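Side-chain contacts in 2-aminomuconate 6-semialdehyde dehydrogenase (PDB 4U3W), which probably oxidises 2-aminomuconate 6-semialdehyde to 2-aminomuconate with a nicotinamide cofactor, as a member of the aldehyde dehydrogenase family: residues 66-71 with 163-168; 86-91 with 186-191; 180-185 with 247-252; 236-241 with 256-261; 266-271 with 491-496. All coordinates share one frame; numbering follows the deposited sequence.

Contact 1: 66-71 with 163-168; sequences QAAHAA and LGVIGI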
# COMPACT_ATOMS: atom_id res chain seq x y z
N GLN A 66 11.20 33.33 11.81
CA GLN A 66 10.15 33.65 12.76
C GLN A 66 8.82 33.93 12.04
O GLN A 66 7.79 33.64 12.59
CB GLN A 66 10.54 34.86 13.65
CG GLN A 66 11.87 34.66 14.44
CD GLN A 66 12.02 33.28 15.10
OE1 GLN A 66 11.06 32.69 15.57
NE2 GLN A 66 13.23 32.75 15.09
N ALA A 67 8.88 34.57 10.86
CA ALA A 67 7.68 34.83 10.05
C ALA A 67 7.03 33.51 9.62
O ALA A 67 5.79 33.38 9.63
CB ALA A 67 8.01 35.66 8.80
N ALA A 68 7.88 32.56 9.26
CA ALA A 68 7.41 31.22 8.83
C ALA A 68 6.75 30.52 10.01
O ALA A 68 5.68 29.93 9.86
CB ALA A 68 8.59 30.38 8.27
N HIS A 69 7.36 30.62 11.19
CA HIS A 69 6.77 30.02 12.38
C HIS A 69 5.44 30.64 12.78
O HIS A 69 4.50 29.93 13.18
CB HIS A 69 7.74 30.05 13.56
CG HIS A 69 8.54 28.79 13.66
ND1 HIS A 69 7.98 27.58 14.00
CD2 HIS A 69 9.84 28.53 13.38
CE1 HIS A 69 8.90 26.63 13.95
NE2 HIS A 69 10.04 27.19 13.58
N ALA A 70 5.35 31.96 12.69
CA ALA A 70 4.08 32.63 12.98
C ALA A 70 2.99 32.21 11.98
O ALA A 70 1.84 32.02 12.35
CB ALA A 70 4.27 34.15 12.99
N ALA A 71 3.36 32.04 10.71
CA ALA A 71 2.40 31.64 9.66
C ALA A 71 1.86 30.22 9.87
O ALA A 71 0.69 29.92 9.54
CB ALA A 71 3.08 31.80 8.25
N LEU A 163 6.04 19.06 9.37
CA LEU A 163 7.23 19.30 10.24
C LEU A 163 7.22 20.70 10.86
O LEU A 163 7.53 20.88 12.05
CB LEU A 163 8.53 19.12 9.47
CG LEU A 163 9.00 17.75 8.99
CD1 LEU A 163 10.32 17.85 8.22
CD2 LEU A 163 9.20 16.89 10.22
N GLY A 164 6.87 21.70 10.06
CA GLY A 164 6.81 23.06 10.56
C GLY A 164 7.37 24.04 9.53
O GLY A 164 6.63 24.52 8.63
N VAL A 165 8.67 24.34 9.69
CA VAL A 165 9.36 25.27 8.82
C VAL A 165 10.48 24.50 8.11
O VAL A 165 11.40 23.96 8.74
CB VAL A 165 9.96 26.45 9.59
CG1 VAL A 165 10.68 27.37 8.62
CG2 VAL A 165 8.85 27.22 10.38
N ILE A 166 10.42 24.47 6.79
CA ILE A 166 11.45 23.75 6.04
C ILE A 166 12.46 24.76 5.49
O ILE A 166 12.04 25.68 4.83
CB ILE A 166 10.88 23.01 4.84
CG1 ILE A 166 9.70 22.14 5.27
CG2 ILE A 166 12.03 22.19 4.13
CD1 ILE A 166 10.12 20.94 6.03
N GLY A 167 13.75 24.54 5.73
CA GLY A 167 14.78 25.37 5.14
C GLY A 167 15.27 24.69 3.85
O GLY A 167 15.60 23.51 3.88
N ILE A 168 15.29 25.44 2.75
CA ILE A 168 15.56 24.87 1.41
C ILE A 168 16.76 25.59 0.80
O ILE A 168 16.72 26.81 0.61
CB ILE A 168 14.35 24.99 0.46
CG1 ILE A 168 13.16 24.09 0.96
CG2 ILE A 168 14.75 24.60 -1.01
CD1 ILE A 168 11.88 24.26 0.15
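V165 meets helix 58-76 with both of its methyl groups, and a single forked side chain therefore does most of the work. Its CG2 sits over the centre of the H69 imidazole, 3.4 Å from the ring centroid and only 10° from the ring normal, a CH-pi contact made squarely on the face. The other branch, CG1, goes to the alanine one residue earlier on the helix, with V165 CG1 lying 3.7 Å from A68 CB. The fork is set by the valine torsion: CG1 stands anti to the backbone N (chi1 179°) and CG2 anti to the carbonyl carbon, which spreads the methyls over neighbouring helix residues. H69 adapts too, since its chi1 of -93° departs from a staggered value as the ring swings toward the strand.

Packing is tight where V165 meets the face of H69 and, a little less closely, A68; the alanine, buried like the valine, also rests on C192 and V194 of the next strand. The looser side is the outer rim of H69, a partly exposed residue whose ring leans on D242. V165 itself is fixed by backbone bonding to S244. A helix laid through small residues on the face of the parallel core of a mixed sheet, here against strand 153-169, which lies between 192-196 and 245-249, is typical of the Rossmann-like cofactor domain of aldehyde dehydrogenases.

Contact 2: 86-91 with 186-191; sequences AWLHKI and ALAMGN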
# COMPACT_ATOMS: atom_id res chain seq x y z
N ALA A 86 -5.27 23.11 -4.01
CA ALA A 86 -5.75 24.25 -4.78
C ALA A 86 -4.73 25.39 -4.83
O ALA A 86 -4.63 26.05 -5.85
CB ALA A 86 -7.08 24.74 -4.22
N TRP A 87 -4.03 25.67 -3.73
CA TRP A 87 -2.99 26.69 -3.73
C TRP A 87 -1.90 26.30 -4.75
O TRP A 87 -1.44 27.12 -5.53
CB TRP A 87 -2.38 26.86 -2.33
CG TRP A 87 -3.15 27.81 -1.42
CD1 TRP A 87 -3.79 27.49 -0.23
CD2 TRP A 87 -3.37 29.23 -1.62
NE1 TRP A 87 -4.39 28.62 0.30
CE2 TRP A 87 -4.13 29.70 -0.52
CE3 TRP A 87 -3.00 30.14 -2.63
CZ2 TRP A 87 -4.53 31.04 -0.40
CZ3 TRP A 87 -3.37 31.49 -2.50
CH2 TRP A 87 -4.15 31.92 -1.39
N LEU A 88 -1.49 25.04 -4.72
CA LEU A 88 -0.40 24.62 -5.61
C LEU A 88 -0.77 24.72 -7.11
O LEU A 88 0.06 25.17 -7.95
CB LEU A 88 0.02 23.19 -5.22
CG LEU A 88 1.22 23.16 -4.24
CD1 LEU A 88 0.90 23.73 -2.88
CD2 LEU A 88 1.82 21.76 -4.11
N HIS A 89 -2.04 24.41 -7.44
CA HIS A 89 -2.46 24.62 -8.81
C HIS A 89 -2.55 26.11 -9.16
O HIS A 89 -2.27 26.48 -10.28
CB HIS A 89 -3.82 23.94 -9.07
CG HIS A 89 -3.69 22.48 -9.38
ND1 HIS A 89 -3.17 22.02 -10.57
CD2 HIS A 89 -4.03 21.38 -8.66
CE1 HIS A 89 -3.17 20.69 -10.56
NE2 HIS A 89 -3.69 20.28 -9.41
N LYS A 90 -2.95 26.96 -8.21
CA LYS A 90 -2.95 28.41 -8.48
C LYS A 90 -1.54 28.90 -8.78
O LYS A 90 -1.33 29.77 -9.63
CB LYS A 90 -3.49 29.19 -7.28
CG LYS A 90 -5.02 29.32 -7.24
CD LYS A 90 -5.46 30.16 -6.02
CE LYS A 90 -6.67 29.54 -5.30
NZ LYS A 90 -8.02 29.82 -5.89
N ILE A 91 -0.58 28.38 -8.02
CA ILE A 91 0.83 28.78 -8.22
C ILE A 91 1.28 28.31 -9.59
O ILE A 91 1.85 29.06 -10.36
CB ILE A 91 1.73 28.19 -7.10
CG1 ILE A 91 1.39 28.86 -5.75
CG2 ILE A 91 3.22 28.42 -7.42
CD1 ILE A 91 1.85 28.06 -4.50
N ALA A 186 7.05 20.62 0.03
CA ALA A 186 7.02 21.25 1.35
C ALA A 186 5.68 21.95 1.59
O ALA A 186 5.06 21.82 2.66
CB ALA A 186 8.22 22.28 1.47
N LEU A 187 5.22 22.71 0.60
CA LEU A 187 3.97 23.44 0.77
C LEU A 187 2.79 22.46 0.75
O LEU A 187 1.78 22.67 1.43
CB LEU A 187 3.79 24.50 -0.31
CG LEU A 187 4.78 25.68 -0.29
CD1 LEU A 187 4.52 26.60 -1.48
CD2 LEU A 187 4.69 26.51 1.03
N ALA A 188 2.91 21.41 -0.06
CA ALA A 188 1.82 20.41 -0.18
C ALA A 188 1.49 19.76 1.18
O ALA A 188 0.33 19.44 1.48
CB ALA A 188 2.23 19.31 -1.22
N MET A 189 2.54 19.53 1.98
CA MET A 189 2.35 18.91 3.29
C MET A 189 2.07 19.94 4.41
O MET A 189 2.03 19.56 5.57
CB MET A 189 3.57 18.08 3.70
CG MET A 189 3.94 16.99 2.79
SD MET A 189 2.51 16.08 2.05
CE MET A 189 1.85 15.22 3.44
N GLY A 190 1.82 21.18 4.05
CA GLY A 190 1.32 22.15 5.00
C GLY A 190 2.42 22.82 5.78
O GLY A 190 2.14 23.45 6.82
N ASN A 191 3.67 22.68 5.32
CA ASN A 191 4.78 23.43 5.95
C ASN A 191 4.87 24.86 5.48
O ASN A 191 4.41 25.17 4.37
CB ASN A 191 6.15 22.80 5.66
CG ASN A 191 6.21 21.36 6.06
OD1 ASN A 191 6.38 21.05 7.25
ND2 ASN A 191 6.08 20.44 5.07
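The helices carrying L88 and A188 come together near the C-terminal end of helix 175-188, where the CA atoms of these two residues are 7.2 Å apart. L88 points its isobutyl group at that end and divides it between two residues. Its CD1 packs 3.9 Å from L187 CB, while L88 CD2 lies 3.8 Å from A188 CB, and the fork thus straddles the backbone between the two. The leucine's chi1 of -95° is well off a staggered value and tips the branches across the partner helix. One turn further along, I91 reaches in less closely, with I91 CD1 4.3 Å from L187 CD1. The interface is wholly apolar and buried; F129 of helix 114-138 also touches L88, and V193 and V221 lie against L187.

Just past this packing the helix ends in a Schellman motif. G190, with its positive phi of 85°, is the C-prime residue: its N donates to L187 O, and N191 N reaches back to A186 O at 3.1 Å. The reversal turns the chain out of the helix toward strand 192-196 of the Rossmann-like sheet. A186 O is gripped a second time, because N191 ND2 donates to A186 O over 3.0 Å, in the carbonyl plane and on a lone pair, with an N-H...O angle of 155°. The N191 amide has further partners: ND2 also bonds to the carbonyl oxygen of Y494, and OD1 accepts from G164 N, just before V165.

Contact 3: 180-185 with 247-252; sequences TWKVAP and TFTGES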
# COMPACT_ATOMS: atom_id res chain seq x y z
N THR A 180 11.70 24.15 -7.20
CA THR A 180 10.31 23.74 -7.06
C THR A 180 10.14 22.27 -6.66
O THR A 180 9.12 21.91 -6.05
CB THR A 180 9.52 23.95 -8.36
OG1 THR A 180 10.13 23.18 -9.41
CG2 THR A 180 9.52 25.45 -8.73
N TRP A 181 11.11 21.44 -7.03
CA TRP A 181 11.15 20.06 -6.62
C TRP A 181 11.06 19.95 -5.07
O TRP A 181 10.48 18.99 -4.55
CB TRP A 181 12.44 19.43 -7.15
CG TRP A 181 12.75 18.06 -6.67
CD1 TRP A 181 13.87 17.67 -5.97
CD2 TRP A 181 11.96 16.87 -6.86
NE1 TRP A 181 13.82 16.32 -5.72
CE2 TRP A 181 12.66 15.80 -6.24
CE3 TRP A 181 10.73 16.60 -7.47
CZ2 TRP A 181 12.18 14.48 -6.23
CZ3 TRP A 181 10.24 15.28 -7.46
CH2 TRP A 181 10.97 14.24 -6.84
N LYS A 182 11.60 20.96 -4.36
CA LYS A 182 11.51 21.01 -2.89
C LYS A 182 10.37 21.89 -2.38
O LYS A 182 9.64 21.52 -1.43
CB LYS A 182 12.84 21.54 -2.27
CG LYS A 182 14.09 20.83 -2.75
CD LYS A 182 13.94 19.32 -2.56
CE LYS A 182 15.24 18.56 -2.92
NZ LYS A 182 16.38 19.22 -2.13
N VAL A 183 10.19 23.06 -3.00
CA VAL A 183 9.14 23.97 -2.51
C VAL A 183 7.74 23.31 -2.63
O VAL A 183 6.91 23.39 -1.71
CB VAL A 183 9.16 25.31 -3.31
CG1 VAL A 183 8.00 26.27 -2.89
CG2 VAL A 183 10.50 26.02 -3.12
N ALA A 184 7.49 22.60 -3.74
CA ALA A 184 6.13 22.07 -3.93
C ALA A 184 5.72 21.00 -2.90
O ALA A 184 4.66 21.14 -2.30
CB ALA A 184 5.93 21.56 -5.41
N PRO A 185 6.53 19.94 -2.67
CA PRO A 185 6.11 19.00 -1.62
C PRO A 185 6.12 19.68 -0.24
O PRO A 185 5.26 19.35 0.59
CB PRO A 185 7.16 17.85 -1.70
CG PRO A 185 8.36 18.49 -2.38
CD PRO A 185 7.72 19.44 -3.39
N THR A 247 16.43 20.72 3.55
CA THR A 247 16.54 19.90 2.33
C THR A 247 17.57 20.62 1.51
O THR A 247 17.68 21.87 1.50
CB THR A 247 15.18 19.70 1.62
OG1 THR A 247 15.33 18.77 0.52
CG2 THR A 247 14.68 21.03 1.07
N PHE A 248 18.45 19.84 0.92
CA PHE A 248 19.61 20.43 0.30
C PHE A 248 19.97 19.59 -0.93
O PHE A 248 19.95 18.38 -0.86
CB PHE A 248 20.78 20.51 1.27
CG PHE A 248 22.09 20.90 0.60
CD1 PHE A 248 22.34 22.20 0.20
CD2 PHE A 248 23.08 19.91 0.34
CE1 PHE A 248 23.55 22.54 -0.45
CE2 PHE A 248 24.29 20.24 -0.29
CZ PHE A 248 24.53 21.54 -0.69
N THR A 249 20.27 20.24 -2.05
CA THR A 249 20.81 19.53 -3.23
C THR A 249 22.13 20.23 -3.56
O THR A 249 22.14 21.45 -3.72
CB THR A 249 19.83 19.58 -4.41
OG1 THR A 249 18.58 18.97 -4.02
CG2 THR A 249 20.39 18.82 -5.68
N GLY A 250 23.23 19.49 -3.65
CA GLY A 250 24.51 20.12 -4.00
C GLY A 250 25.73 19.28 -3.67
O GLY A 250 25.64 18.05 -3.61
N GLU A 251 26.87 19.92 -3.42
CA GLU A 251 28.09 19.12 -3.22
C GLU A 251 28.03 18.29 -1.93
O GLU A 251 27.46 18.74 -0.91
CB GLU A 251 29.34 20.01 -3.16
CG GLU A 251 29.80 20.58 -4.45
CD GLU A 251 31.08 21.37 -4.20
OE1 GLU A 251 32.15 20.75 -4.02
OE2 GLU A 251 30.99 22.61 -4.09
N SER A 252 28.64 17.10 -1.97
CA SER A 252 28.68 16.21 -0.81
C SER A 252 29.38 16.87 0.41
O SER A 252 28.94 16.67 1.55
CB SER A 252 29.38 14.89 -1.16
OG SER A 252 28.62 14.13 -2.12
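K182 sends its ammonium group between two threonines of strand 245-249, and each hydroxyl accepts one bond from it: K182 NZ to T247 OG1 is 2.9 Å, and K182 NZ to T249 OG1 is also 2.9 Å. The hydroxyls reach the same nitrogen by different torsions, OG1 of T247 standing anti to its backbone N (chi1 -174°) and OG1 of T249 anti to its carbonyl carbon (chi1 -59°). The lysine chain bends at chi2 and chi4 and passes over T247, with K182 CB 3.8 Å from T247 CG2.

Each acceptor has a second partner. T249 OG1 is hydrogen-bonded to E272 OE1 and T247 OG1 to E485 OE2, and both hydroxyls thereby relay between a buried cation and a carboxylate. E272 OE1 also forms a long, weak ion pair with K182 NZ, while its OE2 takes the indole NE1 of W181. E272 belongs to the ELGG motif of the family, consistent with a place for this network beside the active site.

Helix 175-188 runs nearly antiparallel to the strand here, at 164° and 9.8 Å between the local axes, on one face of the Rossmann-like sheet; F248 points its side chain away from K182 and packs on helix 252-261, on the opposite face.

Contact 4: 236-241 with 256-261; sequences FLTRHP and STIMKA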
# COMPACT_ATOMS: atom_id res chain seq x y z
N PHE A 236 23.68 30.31 7.82
CA PHE A 236 22.85 30.83 8.91
C PHE A 236 21.53 30.07 9.01
O PHE A 236 21.01 29.79 10.10
CB PHE A 236 22.55 32.30 8.69
CG PHE A 236 23.80 33.16 8.49
CD1 PHE A 236 25.03 32.74 8.96
CD2 PHE A 236 23.71 34.36 7.83
CE1 PHE A 236 26.17 33.49 8.76
CE2 PHE A 236 24.85 35.16 7.64
CZ PHE A 236 26.10 34.72 8.10
N LEU A 237 20.96 29.76 7.85
CA LEU A 237 19.68 29.05 7.78
C LEU A 237 19.79 27.66 8.42
O LEU A 237 18.94 27.24 9.21
CB LEU A 237 19.23 28.96 6.31
CG LEU A 237 17.91 28.21 6.11
CD1 LEU A 237 16.71 28.78 6.95
CD2 LEU A 237 17.57 28.29 4.68
N THR A 238 20.86 26.94 8.11
CA THR A 238 21.04 25.59 8.63
C THR A 238 21.28 25.51 10.12
O THR A 238 20.96 24.49 10.73
CB THR A 238 22.23 24.90 7.94
OG1 THR A 238 23.42 25.60 8.28
CG2 THR A 238 22.08 24.92 6.42
N ARG A 239 21.87 26.57 10.71
CA ARG A 239 22.14 26.57 12.13
C ARG A 239 20.98 27.21 12.89
O ARG A 239 21.04 27.35 14.13
CB ARG A 239 23.44 27.32 12.43
CG ARG A 239 24.67 26.65 11.82
CD ARG A 239 25.94 27.38 12.23
NE ARG A 239 25.65 28.81 12.34
CZ ARG A 239 26.49 29.78 12.03
NH1 ARG A 239 27.71 29.49 11.61
NH2 ARG A 239 26.11 31.05 12.16
N HIS A 240 19.92 27.61 12.19
CA HIS A 240 18.87 28.29 12.97
C HIS A 240 18.11 27.31 13.90
O HIS A 240 17.66 26.25 13.48
CB HIS A 240 17.87 28.98 12.08
CG HIS A 240 17.08 30.00 12.81
ND1 HIS A 240 16.06 29.67 13.69
CD2 HIS A 240 17.19 31.35 12.84
CE1 HIS A 240 15.55 30.78 14.19
NE2 HIS A 240 16.23 31.81 13.72
N PRO A 241 17.98 27.66 15.17
CA PRO A 241 17.38 26.64 16.04
C PRO A 241 15.87 26.45 15.84
O PRO A 241 15.32 25.51 16.40
CB PRO A 241 17.70 27.15 17.45
CG PRO A 241 17.92 28.62 17.29
CD PRO A 241 18.39 28.88 15.91
N SER A 256 27.89 17.50 4.30
CA SER A 256 28.54 17.11 5.55
C SER A 256 28.54 18.30 6.54
O SER A 256 28.23 18.12 7.73
CB SER A 256 29.97 16.57 5.30
OG SER A 256 29.91 15.33 4.57
N THR A 257 28.83 19.49 6.02
CA THR A 257 28.81 20.73 6.82
C THR A 257 27.40 21.01 7.42
O THR A 257 27.21 21.27 8.65
CB THR A 257 29.29 21.89 5.95
OG1 THR A 257 30.64 21.63 5.52
CG2 THR A 257 29.24 23.23 6.70
N ILE A 258 26.39 20.89 6.57
CA ILE A 258 25.01 21.08 6.98
C ILE A 258 24.57 20.08 8.06
O ILE A 258 23.85 20.44 9.03
CB ILE A 258 24.06 20.96 5.74
CG1 ILE A 258 24.36 22.08 4.72
CG2 ILE A 258 22.58 20.96 6.22
CD1 ILE A 258 23.49 22.01 3.47
N MET A 259 24.99 18.82 7.89
CA MET A 259 24.69 17.73 8.83
C MET A 259 25.21 18.04 10.25
O MET A 259 24.54 17.75 11.25
CB MET A 259 25.27 16.40 8.34
CG MET A 259 24.77 15.20 9.14
SD MET A 259 24.90 13.60 8.21
CE MET A 259 24.16 12.44 9.36
N LYS A 260 26.42 18.60 10.32
CA LYS A 260 26.97 19.07 11.59
C LYS A 260 26.19 20.30 12.14
O LYS A 260 25.94 20.37 13.35
CB LYS A 260 28.46 19.44 11.44
CG LYS A 260 29.30 18.30 10.85
CD LYS A 260 30.78 18.71 10.60
CE LYS A 260 31.51 17.58 9.88
NZ LYS A 260 32.89 17.98 9.40
N ALA A 261 25.82 21.21 11.25
CA ALA A 261 25.18 22.49 11.61
C ALA A 261 23.79 22.27 12.26
O ALA A 261 23.44 22.97 13.21
CB ALA A 261 25.05 23.37 10.38
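T238 and R239 meet I258 and A261 where helix 233-238 comes alongside helix 252-261. The second of these is the connecting helix of a beta-alpha-beta crossover between the parallel neighbours 245-249 and 268-272, part of the Rossmann-like domain of the family.

The first shell is small and mostly aliphatic. T238 CG2 touches the I258 side chain at its branch, 4.0 Å from I258 CG2 and equally far from CG1, the two side chains crossing at about a right angle. A261 CB fills the angle between the other two residues: it is 3.5 Å from T238 OG1 and 3.6 Å from R239 CG. That closeness is reflected in the backbones, as the CA atoms of R239 and A261 stand only 5.1 Å apart. T238 holds its hydroxyl between the backbone N and the carbonyl carbon, the crowded position, at chi1 65°, and this lets the methyl face I258.

Further out, the polar ends are turned to other partners. T238 OG1 is hydrogen-bonded to the carbonyl oxygen of E235 one turn back, and the exposed guanidinium of R239 forms a salt bridge to the E235 carboxylate, so that one residue steadies both. Beneath them, I246 of strand 245-249 supports T238 and I258 alike. The outermost layer is a subunit boundary: S256 OG bonds to the carbonyl oxygen of A263 of the second subunit, and K260 NZ is paired with OD1 of D264 of that subunit.

Contact 5: 266-271 with 491-496; sequences VKEVSF and LDFYSE. With MG (magnesium ion), chain E.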
# COMPACT_ATOMS: atom_id res chain seq x y z
N VAL A 266 18.95 18.37 16.19
CA VAL A 266 18.48 17.10 15.62
C VAL A 266 17.42 17.38 14.55
O VAL A 266 16.35 16.79 14.54
CB VAL A 266 17.89 16.13 16.72
CG1 VAL A 266 17.95 14.68 16.19
CG2 VAL A 266 18.63 16.24 18.04
N LYS A 267 17.75 18.27 13.63
CA LYS A 267 16.81 18.63 12.58
C LYS A 267 16.74 17.52 11.58
O LYS A 267 17.74 16.85 11.30
CB LYS A 267 17.21 19.93 11.86
CG LYS A 267 17.46 21.09 12.84
CD LYS A 267 16.24 21.34 13.76
CE LYS A 267 16.43 22.60 14.62
NZ LYS A 267 15.21 22.91 15.45
N GLU A 268 15.57 17.34 10.98
CA GLU A 268 15.52 16.45 9.82
C GLU A 268 16.36 16.99 8.68
O GLU A 268 16.58 18.20 8.54
CB GLU A 268 14.07 16.27 9.36
CG GLU A 268 13.42 15.05 9.97
CD GLU A 268 13.93 13.80 9.26
OE1 GLU A 268 15.00 13.90 8.59
OE2 GLU A 268 13.27 12.75 9.34
N VAL A 269 16.89 16.06 7.89
CA VAL A 269 17.69 16.40 6.73
C VAL A 269 17.32 15.50 5.55
O VAL A 269 17.09 14.30 5.72
CB VAL A 269 19.22 16.25 7.00
CG1 VAL A 269 19.78 17.45 7.81
CG2 VAL A 269 19.50 14.95 7.73
N SER A 270 17.29 16.10 4.38
CA SER A 270 17.18 15.37 3.12
C SER A 270 18.23 15.88 2.14
O SER A 270 18.23 17.07 1.77
CB SER A 270 15.75 15.49 2.53
OG SER A 270 15.60 14.68 1.33
N PHE A 271 19.13 15.00 1.70
CA PHE A 271 20.27 15.42 0.87
C PHE A 271 20.32 14.73 -0.49
O PHE A 271 20.19 13.53 -0.56
CB PHE A 271 21.61 15.13 1.57
CG PHE A 271 21.83 15.90 2.82
CD1 PHE A 271 21.25 17.15 3.02
CD2 PHE A 271 22.62 15.35 3.82
CE1 PHE A 271 21.50 17.85 4.21
CE2 PHE A 271 22.86 16.04 5.02
CZ PHE A 271 22.29 17.30 5.21
N LEU A 491 5.93 12.73 0.81
CA LEU A 491 4.82 12.84 1.75
C LEU A 491 5.31 12.60 3.21
O LEU A 491 4.93 13.34 4.13
CB LEU A 491 3.75 11.80 1.40
CG LEU A 491 2.99 11.99 0.07
CD1 LEU A 491 1.73 11.06 -0.02
CD2 LEU A 491 2.66 13.44 -0.34
N ASP A 492 6.13 11.56 3.40
CA ASP A 492 6.61 11.20 4.73
C ASP A 492 7.72 12.15 5.18
O ASP A 492 7.73 12.53 6.36
CB ASP A 492 7.13 9.76 4.79
CG ASP A 492 6.01 8.74 4.73
OD1 ASP A 492 4.83 9.11 4.97
OD2 ASP A 492 6.33 7.57 4.47
N PHE A 493 8.62 12.56 4.28
CA PHE A 493 9.71 13.40 4.75
C PHE A 493 9.22 14.76 5.25
O PHE A 493 9.66 15.23 6.29
CB PHE A 493 10.77 13.67 3.70
CG PHE A 493 11.81 14.62 4.20
CD1 PHE A 493 12.76 14.17 5.11
CD2 PHE A 493 11.82 15.97 3.83
CE1 PHE A 493 13.75 15.05 5.63
CE2 PHE A 493 12.78 16.86 4.34
CZ PHE A 493 13.75 16.40 5.24
N TYR A 494 8.36 15.40 4.48
CA TYR A 494 7.90 16.73 4.81
C TYR A 494 6.77 16.75 5.86
O TYR A 494 6.13 17.80 6.03
CB TYR A 494 7.45 17.46 3.54
CG TYR A 494 8.63 17.73 2.60
CD1 TYR A 494 9.48 18.83 2.79
CD2 TYR A 494 8.89 16.86 1.53
CE1 TYR A 494 10.57 19.06 1.94
CE2 TYR A 494 9.96 17.08 0.67
CZ TYR A 494 10.79 18.17 0.86
OH TYR A 494 11.84 18.36 0.01
N SER A 495 6.53 15.61 6.52
CA SER A 495 5.53 15.48 7.60
C SER A 495 6.09 14.82 8.86
O SER A 495 6.98 13.96 8.75
CB SER A 495 4.33 14.64 7.15
OG SER A 495 3.59 15.31 6.16
N GLU A 496 5.52 15.14 10.02
CA GLU A 496 5.75 14.28 11.19
C GLU A 496 4.62 13.22 11.20
O GLU A 496 3.44 13.58 11.13
CB GLU A 496 5.76 15.06 12.52
CG GLU A 496 7.17 15.70 12.92
CD GLU A 496 8.39 14.71 13.10
OE1 GLU A 496 8.25 13.49 13.15
OE2 GLU A 496 9.53 15.20 13.20
MG MG E . 8.47 12.66 8.55
O HOH W 1 10.53 13.58 8.27
O HOH W 2 8.10 11.92 10.95
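Beside the magnesium site built on D492 and S495, the ring of F493 packs against the side chains of E268 and S270 and the backbone carbonyl of V269, all on strand 268-272. S270 CB lies over one face, 3.7 Å from the F493 centroid and 19° off its normal, a CH-pi contact. At the edge, near the ring plane, E268 OE1 comes 3.4 Å from F493 CE1, with the carboxylate turned 76° against the ring. F493 CG stands anti to its own backbone N (chi1 176°), directing the ring at the strand, and its CD2 covers a face of the Y494 ring.

E268 OE1 also takes the backbone N of V269 at 3.0 Å through its anti lone pair, in a bent bond that helps to orient the carboxylate. Its other oxygen reaches the metal indirectly: a water bound to magnesium donates to E268 OE2 and, at 2.7 Å, to F493 O. The protein ligands are two carbonyls, D492 O at 2.3 Å and S495 O at 2.0 Å. A second metal-bound water donates to E496 OE1, 2.7 Å away, which is also salt-bridged to R484 of the second subunit.

The carboxylates of E268 and E496 thus reach the metal through its waters. Magnesium would polarise these waters into stronger donors, and its charge probably eases the proximity of two acids whose OE2 atoms, on E268 and E496, are 5.9 Å apart.

One sheet relates all five contacts. Contacts 1 and 4 lie on the face covered by helices 58-76, 233-238 and 252-261, whereas contacts 2 and 3 share helix 175-188, which covers the other. Contacts 1, 2, 3 and 5 are buried; contact 4 is only partly so, with R239 exposed. Contact 2 is apolar, while contact 3, nearest the centre of the chain, spends its contact on a lysine and hydroxyls. Contacts 4 and 5 both reach the second subunit through salt bridges, but within the chain one is mostly aliphatic and the other adjoins a hydrated metal. P241 O bonds to K267 NZ between them, and the backbone bond from F248 N to S270 O, 2.9 Å long, couples contacts 3 and 5.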